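Local coordinates for protein STN1 (Saccharomyces cerevisiae, PDB 3KEY), which regulates telomere length and protects telomere ends, and inhibits telomerase loading through its interaction with CDC13, at residues S8-I13 with K31-V36; L12-L17 with F87-L92; N156-L161 with H177-A182. One frame throughout, in Å; residues are numbered along the deposited sequence.

In the fold
Interactions 1 and 2 both use helix 6-16 of the first winged helix-turn-helix and share L12 and I13. Their centres lie about 11 Å apart, and they touch where L92 CD2 meets M11 O. Both are held by apolar side chains, with no hydrogen bond across either. Interaction 2 is buried and reaches helix 90-108, the first helix of the second winged helix-turn-helix. Interaction 1 is partly buried, with charged E32 at its margin. Interaction 3 belongs to the second domain, its centre about 26 Å from that of interaction 2. It is a surface contact between hairpin strands, built on backbone hydrogen bonds and a polar side-chain pair.

Interaction 1 (S8-I13 with K31-V36); sequences SNLMLI and KEVRSV
I13 is the main side chain of helix 6-16 that meets helix 31-47. Its CB bond points toward that helix, and the branches divide the work. I13 CG2 lies 4.1 Å from V33 CG2. I13 CG1 runs beside E32, 4.0 Å from E32 OE2. With CD1 anti to CA across the CB-CG1 bond (chi2 177°), the chain is extended and its tip reaches the partner backbone. There I13 CD1 lies 3.5 Å from E32 CB and also meets E32 O and V33 N. The same methyl of I13, CD1, touches V36 CG2 at 4.2 Å. The I13 and E32 side chains run in opposing directions as they pass. The aliphatic part of E32 lies against I13 at the more exposed margin.

L10 and N9 extend the contact along helix 6-16. L10 CD1 reaches V33 CG2 at 4.2 Å, the two side chains crossing at a slant. V33 CG2 therefore serves both L10 and I13. N9 takes part through its aliphatic carbon: N9 CB is 4.1 Å from V36 CG2. No hydrogen bond links the two segments.

The segments run almost exactly antiparallel, at 176°, with axes 10.1 Å apart. This is helix-to-helix packing within the first winged helix-turn-helix domain. Helix 56-73 packs against both partners: L67 and L71 touch L10, F64 touches V33, and L67 also touches V36. Helix 132-149 of the second domain meets helix 6-16 through S8, M11 and L12.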
ATOM      1  N   SER A   8       0.237   2.633   5.008  1.00 41.62           N
ATOM      2  CA  SER A   8       1.283   2.091   4.146  1.00 42.38           C
ATOM      3  C   SER A   8       2.334   1.297   4.931  1.00 41.69           C
ATOM      4  O   SER A   8       2.981   0.415   4.377  1.00 42.70           O
ATOM      5  CB  SER A   8       1.934   3.204   3.309  1.00 43.66           C
ATOM      6  OG  SER A   8       1.114   3.551   2.191  1.00 42.42           O
ATOM      7  N   ASN A   9       2.507   1.597   6.215  1.00 42.15           N
ATOM      8  CA  ASN A   9       3.453   0.825   7.024  1.00 41.62           C
ATOM      9  C   ASN A   9       2.875  -0.589   7.207  1.00 40.51           C
ATOM     10  O   ASN A   9       3.603  -1.584   7.142  1.00 39.93           O
ATOM     11  CB  ASN A   9       3.679   1.474   8.396  1.00 43.85           C
ATOM     12  CG  ASN A   9       4.698   2.608   8.348  1.00 48.44           C
ATOM     13  OD1 ASN A   9       5.721   2.516   7.663  1.00 50.93           O
ATOM     14  ND2 ASN A   9       4.432   3.676   9.094  1.00 48.30           N
ATOM     15  N   LEU A  10       1.565  -0.674   7.438  1.00 37.87           N
ATOM     16  CA  LEU A  10       0.916  -1.970   7.586  1.00 36.94           C
ATOM     17  C   LEU A  10       0.962  -2.659   6.227  1.00 35.73           C
ATOM     18  O   LEU A  10       1.197  -3.864   6.144  1.00 36.11           O
ATOM     19  CB  LEU A  10      -0.541  -1.818   8.043  1.00 36.39           C
ATOM     20  CG  LEU A  10      -1.334  -3.133   8.078  1.00 36.43           C
ATOM     21  CD1 LEU A  10      -0.634  -4.141   8.988  1.00 40.32           C
ATOM     22  CD2 LEU A  10      -2.753  -2.872   8.551  1.00 36.61           C
ATOM     23  N   MET A  11       0.740  -1.888   5.163  1.00 35.29           N
ATOM     24  CA  MET A  11       0.785  -2.443   3.815  1.00 36.34           C
ATOM     25  C   MET A  11       2.142  -3.115   3.562  1.00 36.59           C
ATOM     26  O   MET A  11       2.201  -4.237   3.053  1.00 35.41           O
ATOM     27  CB  MET A  11       0.547  -1.349   2.764  1.00 36.38           C
ATOM     28  CG  MET A  11       0.662  -1.861   1.324  1.00 35.96           C
ATOM     29  SD  MET A  11       0.477  -0.566   0.068  1.00 38.75           S
ATOM     30  CE  MET A  11       2.055   0.327   0.261  1.00 35.44           C
ATOM     31  N   LEU A  12       3.227  -2.439   3.933  1.00 36.83           N
ATOM     32  CA  LEU A  12       4.567  -2.991   3.733  1.00 39.15           C
ATOM     33  C   LEU A  12       4.815  -4.249   4.560  1.00 38.28           C
ATOM     34  O   LEU A  12       5.564  -5.134   4.145  1.00 39.24           O
ATOM     35  CB  LEU A  12       5.637  -1.940   4.063  1.00 42.20           C
ATOM     36  CG  LEU A  12       5.734  -0.748   3.107  1.00 45.48           C
ATOM     37  CD1 LEU A  12       6.838   0.186   3.583  1.00 46.92           C
ATOM     38  CD2 LEU A  12       6.024  -1.231   1.692  1.00 45.76           C
ATOM     39  N   ILE A  13       4.198  -4.328   5.733  1.00 38.16           N
ATOM     40  CA  ILE A  13       4.359  -5.501   6.582  1.00 37.24           C
ATOM     41  C   ILE A  13       3.672  -6.680   5.887  1.00 37.22           C
ATOM     42  O   ILE A  13       4.246  -7.766   5.751  1.00 35.87           O
ATOM     43  CB  ILE A  13       3.726  -5.264   7.971  1.00 38.78           C
ATOM     44  CG1 ILE A  13       4.514  -4.173   8.711  1.00 39.31           C
ATOM     45  CG2 ILE A  13       3.684  -6.566   8.759  1.00 40.08           C
ATOM     46  CD1 ILE A  13       3.953  -3.798  10.071  1.00 36.15           C
ATOM     47  N   LYS A  31       4.656  -8.435  16.015  1.00 47.21           N
ATOM     48  CA  LYS A  31       5.319  -7.328  16.705  1.00 48.23           C
ATOM     49  C   LYS A  31       5.232  -6.037  15.907  1.00 45.91           C
ATOM     50  O   LYS A  31       4.795  -5.008  16.423  1.00 44.90           O
ATOM     51  CB  LYS A  31       6.789  -7.669  16.979  1.00 51.71           C
ATOM     52  CG  LYS A  31       7.511  -6.625  17.822  1.00 55.63           C
ATOM     53  CD  LYS A  31       8.938  -7.042  18.158  1.00 59.64           C
ATOM     54  CE  LYS A  31       9.589  -6.033  19.104  1.00 62.47           C
ATOM     55  NZ  LYS A  31      10.980  -6.413  19.505  1.00 65.56           N
ATOM     56  N   GLU A  32       5.650  -6.099  14.645  1.00 45.72           N
ATOM     57  CA  GLU A  32       5.614  -4.936  13.768  1.00 45.78           C
ATOM     58  C   GLU A  32       4.216  -4.324  13.693  1.00 43.65           C
ATOM     59  O   GLU A  32       4.070  -3.100  13.650  1.00 43.10           O
ATOM     60  CB  GLU A  32       6.085  -5.314  12.360  1.00 49.72           C
ATOM     61  CG  GLU A  32       7.578  -5.128  12.130  1.00 56.96           C
ATOM     62  CD  GLU A  32       7.983  -5.399  10.688  1.00 61.26           C
ATOM     63  OE1 GLU A  32       7.949  -6.578  10.268  1.00 63.74           O
ATOM     64  OE2 GLU A  32       8.326  -4.432   9.968  1.00 62.94           O
ATOM     65  N   VAL A  33       3.192  -5.173  13.677  1.00 40.54           N
ATOM     66  CA  VAL A  33       1.819  -4.685  13.608  1.00 39.84           C
ATOM     67  C   VAL A  33       1.431  -3.967  14.904  1.00 40.11           C
ATOM     68  O   VAL A  33       0.815  -2.903  14.867  1.00 38.07           O
ATOM     69  CB  VAL A  33       0.817  -5.839  13.332  1.00 38.21           C
ATOM     70  CG1 VAL A  33      -0.613  -5.317  13.368  1.00 37.46           C
ATOM     71  CG2 VAL A  33       1.106  -6.457  11.966  1.00 38.17           C
ATOM     72  N   ARG A  34       1.795  -4.540  16.048  1.00 41.64           N
ATOM     73  CA  ARG A  34       1.475  -3.904  17.325  1.00 44.46           C
ATOM     74  C   ARG A  34       2.081  -2.495  17.418  1.00 43.67           C
ATOM     75  O   ARG A  34       1.451  -1.584  17.952  1.00 44.17           O
ATOM     76  CB  ARG A  34       1.964  -4.763  18.503  1.00 47.10           C
ATOM     77  CG  ARG A  34       1.190  -6.064  18.712  1.00 50.26           C
ATOM     78  CD  ARG A  34      -0.324  -5.831  18.671  1.00 56.70           C
ATOM     79  NE  ARG A  34      -0.792  -4.844  19.647  1.00 60.67           N
ATOM     80  CZ  ARG A  34      -0.901  -5.068  20.955  1.00 63.52           C
ATOM     81  NH1 ARG A  34      -0.577  -6.254  21.460  1.00 63.99           N
ATOM     82  NH2 ARG A  34      -1.335  -4.105  21.761  1.00 64.11           N
ATOM     83  N   SER A  35       3.289  -2.314  16.887  1.00 44.23           N
ATOM     84  CA  SER A  35       3.951  -1.003  16.917  1.00 44.04           C
ATOM     85  C   SER A  35       3.107   0.036  16.192  1.00 42.36           C
ATOM     86  O   SER A  35       2.857   1.120  16.716  1.00 40.56           O
ATOM     87  CB  SER A  35       5.324  -1.076  16.250  1.00 44.31           C
ATOM     88  OG  SER A  35       6.115  -2.093  16.837  1.00 50.33           O
ATOM     89  N   VAL A  36       2.683  -0.305  14.979  1.00 40.12           N
ATOM     90  CA  VAL A  36       1.851   0.579  14.174  1.00 39.44           C
ATOM     91  C   VAL A  36       0.527   0.858  14.893  1.00 38.63           C
ATOM     92  O   VAL A  36       0.078   2.004  14.968  1.00 38.03           O
ATOM     93  CB  VAL A  36       1.540  -0.056  12.782  1.00 40.27           C
ATOM     94  CG1 VAL A  36       0.582   0.826  12.003  1.00 39.88           C
ATOM     95  CG2 VAL A  36       2.827  -0.246  11.996  1.00 41.49           C
TER

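Interaction 2 (L12-L17 with F87-L92); sequences LILLGL and FDLLPL
L89, which packs on L14 and L17, sits in a turn held by a capping bond: L90 N donates to D88 OD1 at 3.1 Å. The N-H...O angle is 155°, and the donor comes from above the carboxylate plane. The bond probably helps to hold the bend between strand 86-88 and helix 90-108. L89 and L92, beyond D88, both point toward helix 6-16.

L89 divides its two methyls between two leucines. L89 CD2 meets L14 CD2 at 4.0 Å, and these two side chains cross at about a right angle. L89 CD1 lies 4.1 Å from L17 CD1 and also rests against the carbonyl oxygen of L14. L17 is the first residue to leave helical geometry after helix 6-16. Its side chain completes the contact just beyond the helix.

L92 approaches from the start of helix 90-108 and presents one methyl to the helix surface. Its CG is anti to the backbone N (chi1 180°), which directs CD2 at L14 and L15. L92 CD2 lies 3.7 Å from L14 CB. L92 CD2 also comes 3.7 Å from L15 N, and it meets L15 CB at 4.2 Å. The methyl therefore touches backbone as well as side chain, and this part of the contact is close. Nothing across it is a hydrogen bond, and leucines make all of it.

The contact joins the first domain to the long helix that begins the second. L27 of helix 24-28 touches L14, and R145 of helix 132-149 touches L15. Strand 86-88 lies between strands 21-23 and 78-81 in the small antiparallel sheet of the first domain.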
ATOM      1  N   LEU A  12       3.227  -2.439   3.933  1.00 36.83           N
ATOM      2  CA  LEU A  12       4.567  -2.991   3.733  1.00 39.15           C
ATOM      3  C   LEU A  12       4.815  -4.249   4.560  1.00 38.28           C
ATOM      4  O   LEU A  12       5.564  -5.134   4.145  1.00 39.24           O
ATOM      5  CB  LEU A  12       5.637  -1.940   4.063  1.00 42.20           C
ATOM      6  CG  LEU A  12       5.734  -0.748   3.107  1.00 45.48           C
ATOM      7  CD1 LEU A  12       6.838   0.186   3.583  1.00 46.92           C
ATOM      8  CD2 LEU A  12       6.024  -1.231   1.692  1.00 45.76           C
ATOM      9  N   ILE A  13       4.198  -4.328   5.733  1.00 38.16           N
ATOM     10  CA  ILE A  13       4.359  -5.501   6.582  1.00 37.24           C
ATOM     11  C   ILE A  13       3.672  -6.680   5.887  1.00 37.22           C
ATOM     12  O   ILE A  13       4.246  -7.766   5.751  1.00 35.87           O
ATOM     13  CB  ILE A  13       3.726  -5.264   7.971  1.00 38.78           C
ATOM     14  CG1 ILE A  13       4.514  -4.173   8.711  1.00 39.31           C
ATOM     15  CG2 ILE A  13       3.684  -6.566   8.759  1.00 40.08           C
ATOM     16  CD1 ILE A  13       3.953  -3.798  10.071  1.00 36.15           C
ATOM     17  N   LEU A  14       2.448  -6.451   5.424  1.00 35.52           N
ATOM     18  CA  LEU A  14       1.690  -7.490   4.738  1.00 37.30           C
ATOM     19  C   LEU A  14       2.429  -7.975   3.494  1.00 38.19           C
ATOM     20  O   LEU A  14       2.496  -9.175   3.232  1.00 40.00           O
ATOM     21  CB  LEU A  14       0.304  -6.962   4.359  1.00 34.08           C
ATOM     22  CG  LEU A  14      -0.563  -6.641   5.578  1.00 36.64           C
ATOM     23  CD1 LEU A  14      -1.865  -5.995   5.155  1.00 34.76           C
ATOM     24  CD2 LEU A  14      -0.829  -7.918   6.343  1.00 35.36           C
ATOM     25  N   LEU A  15       3.002  -7.043   2.743  1.00 40.58           N
ATOM     26  CA  LEU A  15       3.733  -7.395   1.532  1.00 42.66           C
ATOM     27  C   LEU A  15       4.910  -8.327   1.835  1.00 43.28           C
ATOM     28  O   LEU A  15       5.177  -9.259   1.077  1.00 43.64           O
ATOM     29  CB  LEU A  15       4.242  -6.130   0.837  1.00 42.76           C
ATOM     30  CG  LEU A  15       5.022  -6.338  -0.466  1.00 45.50           C
ATOM     31  CD1 LEU A  15       4.109  -6.938  -1.529  1.00 45.02           C
ATOM     32  CD2 LEU A  15       5.586  -5.007  -0.947  1.00 45.27           C
ATOM     33  N   GLY A  16       5.595  -8.078   2.949  1.00 43.68           N
ATOM     34  CA  GLY A  16       6.741  -8.888   3.329  1.00 44.54           C
ATOM     35  C   GLY A  16       6.460 -10.260   3.923  1.00 46.84           C
ATOM     36  O   GLY A  16       7.360 -11.098   3.978  1.00 48.08           O
ATOM     37  N   LEU A  17       5.232 -10.507   4.369  1.00 47.28           N
ATOM     38  CA  LEU A  17       4.897 -11.804   4.955  1.00 48.69           C
ATOM     39  C   LEU A  17       5.045 -12.914   3.924  1.00 49.92           C
ATOM     40  O   LEU A  17       4.559 -12.796   2.800  1.00 50.21           O
ATOM     41  CB  LEU A  17       3.459 -11.806   5.485  1.00 47.27           C
ATOM     42  CG  LEU A  17       3.124 -10.857   6.634  1.00 47.35           C
ATOM     43  CD1 LEU A  17       1.668 -11.061   7.049  1.00 46.32           C
ATOM     44  CD2 LEU A  17       4.060 -11.121   7.805  1.00 47.21           C
ATOM     45  N   PHE A  87      -7.582 -12.780   5.611  1.00 35.02           N
ATOM     46  CA  PHE A  87      -7.305 -11.856   4.517  1.00 34.80           C
ATOM     47  C   PHE A  87      -6.483 -12.491   3.415  1.00 34.91           C
ATOM     48  O   PHE A  87      -5.598 -13.307   3.667  1.00 34.40           O
ATOM     49  CB  PHE A  87      -6.575 -10.607   5.032  1.00 34.18           C
ATOM     50  CG  PHE A  87      -7.342  -9.851   6.071  1.00 35.53           C
ATOM     51  CD1 PHE A  87      -7.079 -10.042   7.425  1.00 36.80           C
ATOM     52  CD2 PHE A  87      -8.363  -8.982   5.699  1.00 36.64           C
ATOM     53  CE1 PHE A  87      -7.823  -9.382   8.394  1.00 38.11           C
ATOM     54  CE2 PHE A  87      -9.116  -8.316   6.662  1.00 37.68           C
ATOM     55  CZ  PHE A  87      -8.846  -8.515   8.012  1.00 38.19           C
ATOM     56  N   ASP A  88      -6.801 -12.108   2.187  1.00 36.22           N
ATOM     57  CA  ASP A  88      -6.104 -12.588   1.002  1.00 37.25           C
ATOM     58  C   ASP A  88      -5.009 -11.552   0.742  1.00 37.40           C
ATOM     59  O   ASP A  88      -5.302 -10.365   0.585  1.00 37.50           O
ATOM     60  CB  ASP A  88      -7.083 -12.634  -0.176  1.00 38.09           C
ATOM     61  CG  ASP A  88      -6.460 -13.185  -1.443  1.00 39.37           C
ATOM     62  OD1 ASP A  88      -5.292 -13.627  -1.413  1.00 38.02           O
ATOM     63  OD2 ASP A  88      -7.154 -13.181  -2.478  1.00 43.91           O
ATOM     64  N   LEU A  89      -3.756 -11.992   0.707  1.00 37.16           N
ATOM     65  CA  LEU A  89      -2.654 -11.072   0.479  1.00 38.51           C
ATOM     66  C   LEU A  89      -2.187 -11.056  -0.988  1.00 40.72           C
ATOM     67  O   LEU A  89      -1.356 -10.226  -1.382  1.00 37.61           O
ATOM     68  CB  LEU A  89      -1.488 -11.438   1.401  1.00 38.50           C
ATOM     69  CG  LEU A  89      -1.801 -11.490   2.901  1.00 37.61           C
ATOM     70  CD1 LEU A  89      -0.526 -11.821   3.673  1.00 38.25           C
ATOM     71  CD2 LEU A  89      -2.378 -10.160   3.365  1.00 36.53           C
ATOM     72  N   LEU A  90      -2.736 -11.961  -1.796  1.00 40.70           N
ATOM     73  CA  LEU A  90      -2.348 -12.049  -3.205  1.00 43.08           C
ATOM     74  C   LEU A  90      -2.616 -10.786  -4.020  1.00 42.98           C
ATOM     75  O   LEU A  90      -1.842 -10.446  -4.913  1.00 44.06           O
ATOM     76  CB  LEU A  90      -3.031 -13.243  -3.871  1.00 45.27           C
ATOM     77  CG  LEU A  90      -2.540 -14.615  -3.409  1.00 48.25           C
ATOM     78  CD1 LEU A  90      -3.245 -15.709  -4.214  1.00 49.85           C
ATOM     79  CD2 LEU A  90      -1.033 -14.706  -3.596  1.00 49.61           C
ATOM     80  N   PRO A  91      -3.725 -10.083  -3.745  1.00 41.87           N
ATOM     81  CA  PRO A  91      -3.990  -8.861  -4.513  1.00 40.37           C
ATOM     82  C   PRO A  91      -2.831  -7.870  -4.355  1.00 40.87           C
ATOM     83  O   PRO A  91      -2.352  -7.266  -5.330  1.00 37.21           O
ATOM     84  CB  PRO A  91      -5.270  -8.331  -3.877  1.00 40.38           C
ATOM     85  CG  PRO A  91      -5.993  -9.601  -3.487  1.00 41.38           C
ATOM     86  CD  PRO A  91      -4.879 -10.443  -2.898  1.00 40.15           C
ATOM     87  N   LEU A  92      -2.394  -7.717  -3.106  1.00 39.43           N
ATOM     88  CA  LEU A  92      -1.315  -6.803  -2.753  1.00 37.62           C
ATOM     89  C   LEU A  92      -0.001  -7.177  -3.425  1.00 36.84           C
ATOM     90  O   LEU A  92       0.677  -6.332  -4.029  1.00 34.43           O
ATOM     91  CB  LEU A  92      -1.122  -6.788  -1.232  1.00 36.33           C
ATOM     92  CG  LEU A  92      -0.017  -5.876  -0.693  1.00 36.79           C
ATOM     93  CD1 LEU A  92      -0.249  -4.452  -1.179  1.00 35.39           C
ATOM     94  CD2 LEU A  92      -0.001  -5.931   0.830  1.00 37.35           C
TER

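Interaction 3 (N156-L161 with H177-A182); sequences NWWIDL and HLEYAA
N156 has CG anti to its carbonyl carbon (chi1 -75°), and E179 has CG anti to its backbone N (chi1 173°) with an extended chain. With these torsions the two side chains run alongside each other in the same direction. N156 ND2 then donates to E179 OE1 at 2.8 Å, with an N-H...O angle of 166°. The oxygen lies close to the amide plane and is met nearly along its C-O bond. A valine in place of N156 would probably leave E179 OE1 without this donor and its carboxylate freer to turn.

Backbone bonds set the register. N156 and E179 form an antiparallel hydrogen-bonded pair, and so do W158 and H177; the shortest of the four bonds is H177 N to W158 O at 2.8 Å. Between them, W157 and L178 form a non-hydrogen-bonded pair. There W157 CB touches L178 CD2 at 4.0 Å, while the indole ring leads away.

W158 lies on the same sheet face as N156, H177 and E179. The W158 and H177 side chains cross nearly at right angles, with W158 CE3 3.8 Å from H177 CB. Farther along the ring, W158 CZ3 is 3.9 Å from E179 CB. The ring edge reaches the carboxylate, with W158 CH2 3.6 Å from E179 OE1.

Strands 154-161 and 173-180 make the hairpin of the second domain, consistent with the wing of a winged helix. Strand 113-117 flanks 173-180 on its other edge. W157 packs on K140 and L143 of helix 132-149, and L178 packs on L106 of helix 90-108.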
ATOM      1  N   ASN A 156      14.813  11.181 -10.109  1.00 37.61           N
ATOM      2  CA  ASN A 156      13.603  11.658  -9.413  1.00 35.72           C
ATOM      3  C   ASN A 156      12.338  11.073 -10.040  1.00 34.22           C
ATOM      4  O   ASN A 156      12.365  10.569 -11.167  1.00 33.26           O
ATOM      5  CB  ASN A 156      13.486  13.189  -9.481  1.00 37.70           C
ATOM      6  CG  ASN A 156      14.445  13.897  -8.546  1.00 41.26           C
ATOM      7  OD1 ASN A 156      14.425  13.677  -7.334  1.00 41.83           O
ATOM      8  ND2 ASN A 156      15.290  14.761  -9.107  1.00 43.85           N
ATOM      9  N   TRP A 157      11.230  11.155  -9.308  1.00 32.05           N
ATOM     10  CA  TRP A 157       9.946  10.660  -9.798  1.00 31.16           C
ATOM     11  C   TRP A 157       8.789  11.433  -9.177  1.00 30.94           C
ATOM     12  O   TRP A 157       8.922  11.988  -8.093  1.00 27.97           O
ATOM     13  CB  TRP A 157       9.764   9.164  -9.482  1.00 30.71           C
ATOM     14  CG  TRP A 157       9.764   8.827  -8.015  1.00 30.58           C
ATOM     15  CD1 TRP A 157      10.836   8.419  -7.266  1.00 31.36           C
ATOM     16  CD2 TRP A 157       8.651   8.908  -7.112  1.00 31.25           C
ATOM     17  NE1 TRP A 157      10.457   8.242  -5.955  1.00 32.12           N
ATOM     18  CE2 TRP A 157       9.126   8.533  -5.832  1.00 32.23           C
ATOM     19  CE3 TRP A 157       7.300   9.260  -7.261  1.00 32.12           C
ATOM     20  CZ2 TRP A 157       8.291   8.506  -4.698  1.00 33.19           C
ATOM     21  CZ3 TRP A 157       6.470   9.235  -6.137  1.00 31.29           C
ATOM     22  CH2 TRP A 157       6.973   8.857  -4.871  1.00 33.15           C
ATOM     23  N   TRP A 158       7.663  11.468  -9.881  1.00 30.44           N
ATOM     24  CA  TRP A 158       6.453  12.130  -9.398  1.00 31.83           C
ATOM     25  C   TRP A 158       5.265  11.339  -9.941  1.00 32.32           C
ATOM     26  O   TRP A 158       5.365  10.691 -10.987  1.00 31.43           O
ATOM     27  CB  TRP A 158       6.337  13.563  -9.933  1.00 33.06           C
ATOM     28  CG  TRP A 158       7.462  14.485  -9.570  1.00 36.31           C
ATOM     29  CD1 TRP A 158       7.474  15.417  -8.568  1.00 36.98           C
ATOM     30  CD2 TRP A 158       8.723  14.594 -10.239  1.00 35.83           C
ATOM     31  NE1 TRP A 158       8.668  16.107  -8.578  1.00 37.44           N
ATOM     32  CE2 TRP A 158       9.454  15.622  -9.594  1.00 38.02           C
ATOM     33  CE3 TRP A 158       9.310  13.923 -11.323  1.00 37.01           C
ATOM     34  CZ2 TRP A 158      10.740  15.999  -9.998  1.00 37.92           C
ATOM     35  CZ3 TRP A 158      10.594  14.298 -11.729  1.00 40.32           C
ATOM     36  CH2 TRP A 158      11.295  15.331 -11.063  1.00 41.10           C
ATOM     37  N   ILE A 159       4.146  11.398  -9.231  1.00 32.36           N
ATOM     38  CA  ILE A 159       2.936  10.738  -9.678  1.00 33.26           C
ATOM     39  C   ILE A 159       1.810  11.766  -9.689  1.00 34.40           C
ATOM     40  O   ILE A 159       1.541  12.403  -8.669  1.00 33.03           O
ATOM     41  CB  ILE A 159       2.538   9.566  -8.753  1.00 33.34           C
ATOM     42  CG1 ILE A 159       3.620   8.483  -8.790  1.00 31.59           C
ATOM     43  CG2 ILE A 159       1.179   8.995  -9.187  1.00 32.34           C
ATOM     44  CD1 ILE A 159       3.285   7.257  -7.939  1.00 32.57           C
ATOM     45  N   ASP A 160       1.178  11.941 -10.850  1.00 35.33           N
ATOM     46  CA  ASP A 160       0.052  12.866 -11.001  1.00 37.56           C
ATOM     47  C   ASP A 160      -1.237  12.075 -11.171  1.00 40.24           C
ATOM     48  O   ASP A 160      -1.214  10.916 -11.584  1.00 36.12           O
ATOM     49  CB  ASP A 160       0.209  13.747 -12.244  1.00 35.62           C
ATOM     50  CG  ASP A 160       1.168  14.896 -12.034  1.00 37.23           C
ATOM     51  OD1 ASP A 160       1.569  15.142 -10.882  1.00 35.58           O
ATOM     52  OD2 ASP A 160       1.510  15.562 -13.029  1.00 39.40           O
ATOM     53  N   LEU A 161      -2.365  12.703 -10.857  1.00 44.58           N
ATOM     54  CA  LEU A 161      -3.653  12.048 -11.038  1.00 50.08           C
ATOM     55  C   LEU A 161      -4.192  12.509 -12.386  1.00 53.98           C
ATOM     56  O   LEU A 161      -4.121  13.697 -12.712  1.00 54.10           O
ATOM     57  CB  LEU A 161      -4.633  12.437  -9.931  1.00 48.93           C
ATOM     58  CG  LEU A 161      -4.347  11.927  -8.520  1.00 50.01           C
ATOM     59  CD1 LEU A 161      -5.529  12.266  -7.621  1.00 49.76           C
ATOM     60  CD2 LEU A 161      -4.120  10.426  -8.541  1.00 48.96           C
ATOM     61  N   HIS A 177       5.833  10.259 -13.725  1.00 34.25           N
ATOM     62  CA  HIS A 177       6.878  11.133 -14.258  1.00 33.55           C
ATOM     63  C   HIS A 177       8.201  10.585 -13.763  1.00 33.11           C
ATOM     64  O   HIS A 177       8.374  10.369 -12.562  1.00 32.81           O
ATOM     65  CB  HIS A 177       6.726  12.573 -13.754  1.00 33.03           C
ATOM     66  CG  HIS A 177       5.501  13.265 -14.259  1.00 35.49           C
ATOM     67  ND1 HIS A 177       4.308  13.277 -13.560  1.00 36.03           N
ATOM     68  CD2 HIS A 177       5.274  13.946 -15.406  1.00 33.74           C
ATOM     69  CE1 HIS A 177       3.401  13.937 -14.258  1.00 35.38           C
ATOM     70  NE2 HIS A 177       3.961  14.354 -15.381  1.00 38.11           N
ATOM     71  N   LEU A 178       9.130  10.351 -14.681  1.00 33.50           N
ATOM     72  CA  LEU A 178      10.436   9.823 -14.311  1.00 34.38           C
ATOM     73  C   LEU A 178      11.541  10.724 -14.858  1.00 33.66           C
ATOM     74  O   LEU A 178      11.490  11.162 -16.009  1.00 33.52           O
ATOM     75  CB  LEU A 178      10.611   8.396 -14.861  1.00 34.14           C
ATOM     76  CG  LEU A 178       9.518   7.382 -14.504  1.00 34.88           C
ATOM     77  CD1 LEU A 178       9.768   6.050 -15.242  1.00 34.59           C
ATOM     78  CD2 LEU A 178       9.488   7.176 -12.992  1.00 30.99           C
ATOM     79  N   GLU A 179      12.522  11.022 -14.015  1.00 34.03           N
ATOM     80  CA  GLU A 179      13.657  11.837 -14.429  1.00 36.30           C
ATOM     81  C   GLU A 179      14.873  10.923 -14.266  1.00 34.84           C
ATOM     82  O   GLU A 179      15.044  10.282 -13.226  1.00 34.75           O
ATOM     83  CB  GLU A 179      13.795  13.080 -13.548  1.00 36.27           C
ATOM     84  CG  GLU A 179      15.067  13.875 -13.829  1.00 42.93           C
ATOM     85  CD  GLU A 179      15.170  15.157 -13.007  1.00 45.01           C
ATOM     86  OE1 GLU A 179      14.793  15.143 -11.816  1.00 45.58           O
ATOM     87  OE2 GLU A 179      15.647  16.173 -13.553  1.00 48.51           O
ATOM     88  N   TYR A 180      15.710  10.867 -15.292  1.00 34.37           N
ATOM     89  CA  TYR A 180      16.877   9.995 -15.270  1.00 34.80           C
ATOM     90  C   TYR A 180      18.201  10.634 -14.859  1.00 37.16           C
ATOM     91  O   TYR A 180      18.452  11.812 -15.124  1.00 37.21           O
ATOM     92  CB  TYR A 180      17.009   9.311 -16.633  1.00 33.19           C
ATOM     93  CG  TYR A 180      15.790   8.479 -16.965  1.00 32.10           C
ATOM     94  CD1 TYR A 180      14.736   9.007 -17.722  1.00 34.35           C
ATOM     95  CD2 TYR A 180      15.652   7.192 -16.455  1.00 31.19           C
ATOM     96  CE1 TYR A 180      13.567   8.262 -17.958  1.00 33.14           C
ATOM     97  CE2 TYR A 180      14.493   6.441 -16.680  1.00 33.04           C
ATOM     98  CZ  TYR A 180      13.456   6.978 -17.427  1.00 33.04           C
ATOM     99  OH  TYR A 180      12.316   6.228 -17.634  1.00 32.57           O
ATOM    100  N   ALA A 181      19.043   9.836 -14.206  1.00 36.97           N
ATOM    101  CA  ALA A 181      20.346  10.298 -13.737  1.00 39.66           C
ATOM    102  C   ALA A 181      21.346  10.442 -14.881  1.00 40.56           C
ATOM    103  O   ALA A 181      21.147   9.902 -15.972  1.00 39.13           O
ATOM    104  CB  ALA A 181      20.894   9.335 -12.681  1.00 39.63           C
ATOM    105  N   ALA A 182      22.422  11.171 -14.613  1.00 41.36           N
ATOM    106  CA  ALA A 182      23.473  11.420 -15.596  1.00 43.93           C
ATOM    107  C   ALA A 182      24.080  10.154 -16.217  1.00 44.16           C
ATOM    108  O   ALA A 182      24.165  10.043 -17.439  1.00 44.62           O
ATOM    109  CB  ALA A 182      24.580  12.268 -14.957  1.00 44.51           C
TER